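Local atomic coordinates of CalU16 (Micromonospora echinospora, PDB entry 4FPW), a protein that probably confers self-resistance to enediyne antibiotics by a self-sacrifice mechanism and belongs to the AHA1 family, within the Bet v 1-like clan. Residues Ile51-Gly61 against Leu65-Cys76. Numbering follows the deposited sequence.
Sequences IEPKGDLREGG and LQGNASGDILRC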
loop_
_atom_site.group_PDB
_atom_site.type_symbol
_atom_site.label_atom_id
_atom_site.label_comp_id
_atom_site.label_asym_id
_atom_site.label_seq_id
_atom_site.Cartn_x
_atom_site.Cartn_y
_atom_site.Cartn_z
ATOM N N ILE A 51 -0.703 11.126 2.930
ATOM C CA ILE A 51 -0.329 11.651 4.240
ATOM C C ILE A 51 1.148 11.467 4.504
ATOM O O ILE A 51 1.637 10.339 4.463
ATOM C CB ILE A 51 -1.016 10.857 5.384
ATOM C CG1 ILE A 51 -2.552 10.892 5.263
ATOM C CG2 ILE A 51 -0.597 11.413 6.741
ATOM C CD1 ILE A 51 -3.258 9.894 6.163
ATOM N N GLU A 52 1.848 12.535 4.871
ATOM C CA GLU A 52 3.267 12.408 5.224
ATOM C C GLU A 52 3.548 11.620 6.504
ATOM O O GLU A 52 2.901 11.840 7.527
ATOM C CB GLU A 52 3.930 13.756 5.391
ATOM C CG GLU A 52 5.438 13.648 5.479
ATOM C CD GLU A 52 6.080 14.890 6.029
ATOM O OE1 GLU A 52 5.803 15.976 5.491
ATOM O OE2 GLU A 52 6.861 14.778 7.003
ATOM N N PRO A 53 4.554 10.728 6.456
ATOM C CA PRO A 53 5.025 10.022 7.638
ATOM C C PRO A 53 6.020 10.811 8.453
ATOM O O PRO A 53 6.760 11.638 7.907
ATOM C CB PRO A 53 5.735 8.809 7.051
ATOM C CG PRO A 53 6.263 9.299 5.756
ATOM C CD PRO A 53 5.202 10.223 5.231
ATOM N N LYS A 54 6.055 10.506 9.752
ATOM C CA LYS A 54 6.906 11.201 10.700
ATOM C C LYS A 54 7.578 10.212 11.655
ATOM O O LYS A 54 7.009 9.165 12.018
ATOM C CB LYS A 54 6.112 12.277 11.434
ATOM C CG LYS A 54 5.839 13.470 10.531
ATOM C CD LYS A 54 5.074 14.598 11.201
ATOM C CE LYS A 54 5.342 15.926 10.495
ATOM N NZ LYS A 54 5.199 15.783 9.010
ATOM N N GLY A 55 8.810 10.558 12.026
ATOM C CA GLY A 55 9.706 9.656 12.725
ATOM C C GLY A 55 10.985 9.607 11.926
ATOM O O GLY A 55 11.162 10.417 11.009
ATOM N N ASP A 56 11.878 8.683 12.286
ATOM C CA ASP A 56 13.079 8.413 11.498
ATOM C C ASP A 56 12.707 7.457 10.373
ATOM O O ASP A 56 12.494 6.252 10.597
ATOM C CB ASP A 56 14.219 7.835 12.346
ATOM C CG ASP A 56 13.782 6.660 13.212
ATOM O OD1 ASP A 56 14.555 5.681 13.311
ATOM O OD2 ASP A 56 12.669 6.707 13.787
ATOM N N LEU A 57 12.600 8.010 9.165
ATOM C CA LEU A 57 12.411 7.203 7.963
ATOM C C LEU A 57 13.751 6.588 7.551
ATOM O O LEU A 57 14.548 7.196 6.838
ATOM C CB LEU A 57 11.801 8.034 6.835
ATOM C CG LEU A 57 10.496 8.744 7.209
ATOM C CD1 LEU A 57 9.919 9.448 5.990
ATOM C CD2 LEU A 57 9.458 7.808 7.823
ATOM N N ARG A 58 13.990 5.390 8.077
ATOM C CA ARG A 58 15.141 4.563 7.741
ATOM C C ARG A 58 14.863 3.172 8.294
ATOM O O ARG A 58 13.969 3.000 9.121
ATOM C CB ARG A 58 16.435 5.123 8.336
ATOM C CG ARG A 58 16.356 5.431 9.831
ATOM C CD ARG A 58 17.684 5.235 10.554
ATOM N NE ARG A 58 17.490 5.155 12.004
ATOM C CZ ARG A 58 17.132 4.057 12.680
ATOM N NH1 ARG A 58 16.927 2.899 12.058
ATOM N NH2 ARG A 58 16.977 4.115 14.001
ATOM N N GLU A 59 15.633 2.187 7.843
ATOM C CA GLU A 59 15.356 0.783 8.163
ATOM C C GLU A 59 15.396 0.550 9.665
ATOM O O GLU A 59 16.222 1.123 10.345
ATOM C CB GLU A 59 16.365 -0.121 7.459
ATOM C CG GLU A 59 15.887 -1.541 7.232
ATOM C CD GLU A 59 16.803 -2.299 6.298
ATOM O OE1 GLU A 59 18.014 -2.305 6.537
ATOM O OE2 GLU A 59 16.322 -2.901 5.321
ATOM N N GLY A 60 14.476 -0.259 10.185
ATOM C CA GLY A 60 14.330 -0.433 11.630
ATOM C C GLY A 60 13.803 0.799 12.356
ATOM O O GLY A 60 13.476 0.721 13.538
ATOM N N GLY A 61 13.720 1.936 11.663
ATOM C CA GLY A 61 13.111 3.139 12.210
ATOM C C GLY A 61 11.608 3.012 12.232
ATOM O O GLY A 61 11.068 1.905 12.127
ATOM N N LEU A 65 1.497 8.411 10.600
ATOM C CA LEU A 65 0.784 9.213 9.635
ATOM C C LEU A 65 -0.321 9.924 10.415
ATOM O O LEU A 65 -0.937 9.350 11.318
ATOM C CB LEU A 65 0.238 8.312 8.526
ATOM C CG LEU A 65 1.315 7.287 8.097
ATOM C CD1 LEU A 65 0.732 6.133 7.309
ATOM C CD2 LEU A 65 2.423 7.950 7.306
ATOM N N GLN A 66 -0.540 11.188 10.084
ATOM C CA GLN A 66 -1.453 12.023 10.828
ATOM C C GLN A 66 -2.906 11.559 10.746
ATOM O O GLN A 66 -3.695 12.062 9.931
ATOM C CB GLN A 66 -1.350 13.454 10.312
ATOM C CG GLN A 66 -2.118 14.462 11.149
ATOM C CD GLN A 66 -1.520 14.634 12.539
ATOM O OE1 GLN A 66 -0.294 14.543 12.729
ATOM N NE2 GLN A 66 -2.378 14.902 13.521
ATOM N N GLY A 67 -3.271 10.613 11.600
ATOM C CA GLY A 67 -4.659 10.146 11.670
ATOM C C GLY A 67 -4.656 8.680 12.021
ATOM O O GLY A 67 -5.186 7.849 11.281
ATOM N N ASN A 68 -4.029 8.377 13.151
ATOM C CA ASN A 68 -3.704 7.012 13.522
ATOM C C ASN A 68 -2.447 6.498 12.835
ATOM O O ASN A 68 -1.379 7.124 12.887
ATOM N N ALA A 69 -2.622 5.366 12.166
ATOM C CA ALA A 69 -1.563 4.469 11.685
ATOM C C ALA A 69 -0.139 4.874 11.913
ATOM O O ALA A 69 0.282 5.974 11.612
ATOM C CB ALA A 69 -1.778 4.103 10.217
ATOM N N SER A 70 0.617 3.910 12.384
ATOM C CA SER A 70 1.994 4.109 12.719
ATOM C C SER A 70 2.577 2.763 12.462
ATOM O O SER A 70 1.838 1.806 12.256
ATOM C CB SER A 70 2.116 4.439 14.206
ATOM O OG SER A 70 1.534 3.384 14.974
ATOM N N GLY A 71 3.886 2.650 12.502
ATOM C CA GLY A 71 4.456 1.330 12.459
ATOM C C GLY A 71 5.928 1.431 12.358
ATOM O O GLY A 71 6.496 2.515 12.471
ATOM N N ASP A 72 6.552 0.288 12.151
ATOM C CA ASP A 72 7.994 0.251 12.054
ATOM C C ASP A 72 8.392 0.005 10.625
ATOM O O ASP A 72 7.569 -0.347 9.784
ATOM C CB ASP A 72 8.566 -0.784 13.010
ATOM C CG ASP A 72 8.314 -0.402 14.443
ATOM O OD1 ASP A 72 8.892 0.619 14.886
ATOM O OD2 ASP A 72 7.500 -1.080 15.108
ATOM N N ILE A 73 9.667 0.231 10.374
ATOM C CA ILE A 73 10.226 0.111 9.075
ATOM C C ILE A 73 11.093 -1.121 9.151
ATOM O O ILE A 73 12.285 -1.050 9.472
ATOM C CB ILE A 73 11.005 1.393 8.720
ATOM C CG1 ILE A 73 10.035 2.590 8.734
ATOM C CG2 ILE A 73 11.698 1.264 7.370
ATOM C CD1 ILE A 73 10.680 3.929 8.432
ATOM N N LEU A 74 10.472 -2.259 8.853
ATOM C CA LEU A 74 11.157 -3.554 8.894
ATOM C C LEU A 74 12.248 -3.618 7.813
ATOM O O LEU A 74 13.439 -3.698 8.141
ATOM C CB LEU A 74 10.147 -4.715 8.756
ATOM C CG LEU A 74 8.881 -4.634 9.626
ATOM C CD1 LEU A 74 7.906 -5.779 9.370
ATOM C CD2 LEU A 74 9.246 -4.559 11.104
ATOM N N ARG A 75 11.854 -3.526 6.537
ATOM C CA ARG A 75 12.802 -3.648 5.403
ATOM C C ARG A 75 12.773 -2.442 4.457
ATOM O O ARG A 75 11.700 -1.928 4.116
ATOM C CB ARG A 75 12.485 -4.907 4.594
ATOM C CG ARG A 75 13.656 -5.448 3.790
ATOM C CD ARG A 75 14.606 -6.210 4.691
ATOM N NE ARG A 75 15.614 -6.914 3.921
ATOM C CZ ARG A 75 16.772 -7.350 4.399
ATOM N NH1 ARG A 75 17.094 -7.163 5.677
ATOM N NH2 ARG A 75 17.615 -7.974 3.590
ATOM N N CYS A 76 13.957 -2.009 4.029
ATOM C CA CYS A 76 14.090 -0.922 3.062
ATOM C C CYS A 76 15.250 -1.230 2.123
ATOM O O CYS A 76 16.429 -1.121 2.509
ATOM C CB CYS A 76 14.302 0.425 3.761
ATOM S SG CYS A 76 13.786 1.864 2.780
HETATM O O HOH W 1 11.499 0.093 15.038
#
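Ile73 packs its side chain into the type II turn Arg58-Gly61, and this is the tight part of the contact. With chi1 at -61°, CG1 lies beside the backbone N and CG2 beside the carbonyl carbon, 3.4 Å from Arg58 O; an extended chi2 carries CD1 on to Arg58 N and O, and CD1 also meets Leu57 CD2 at 4.1 Å. The backbone of Ile73 adds to the grip: its N donates to Gly61 O (2.8 Å), while the approach of Gly60 N to its O, at 2.4 Å, is too short to be trusted. From within the same turn, the Glu59 side chain, extended beyond CG, carries OE2 to Cys76 N (2.8 Å, N-H...O 166°), which meets the carboxylate on its anti side, 25° out of plane. Arg75, salt-bridged to Glu77, leaves its NE 4.3 Å from Glu59 OE2, a proximity of charges alone. The other end is close but apolar: Leu65 CD2 touches Pro53 CB at 3.4 Å, and Ile51 CG2 lies 3.7 Å from Leu65 CB. On the looser solvent side, a water bridges exposed Gly60 O and Asp72 OD1. One sound backbone bond and the Glu59 carboxylate thus tie the turn to the bulged strand 70-77, whereas apolar contact joins the sheet's edge near Pro53.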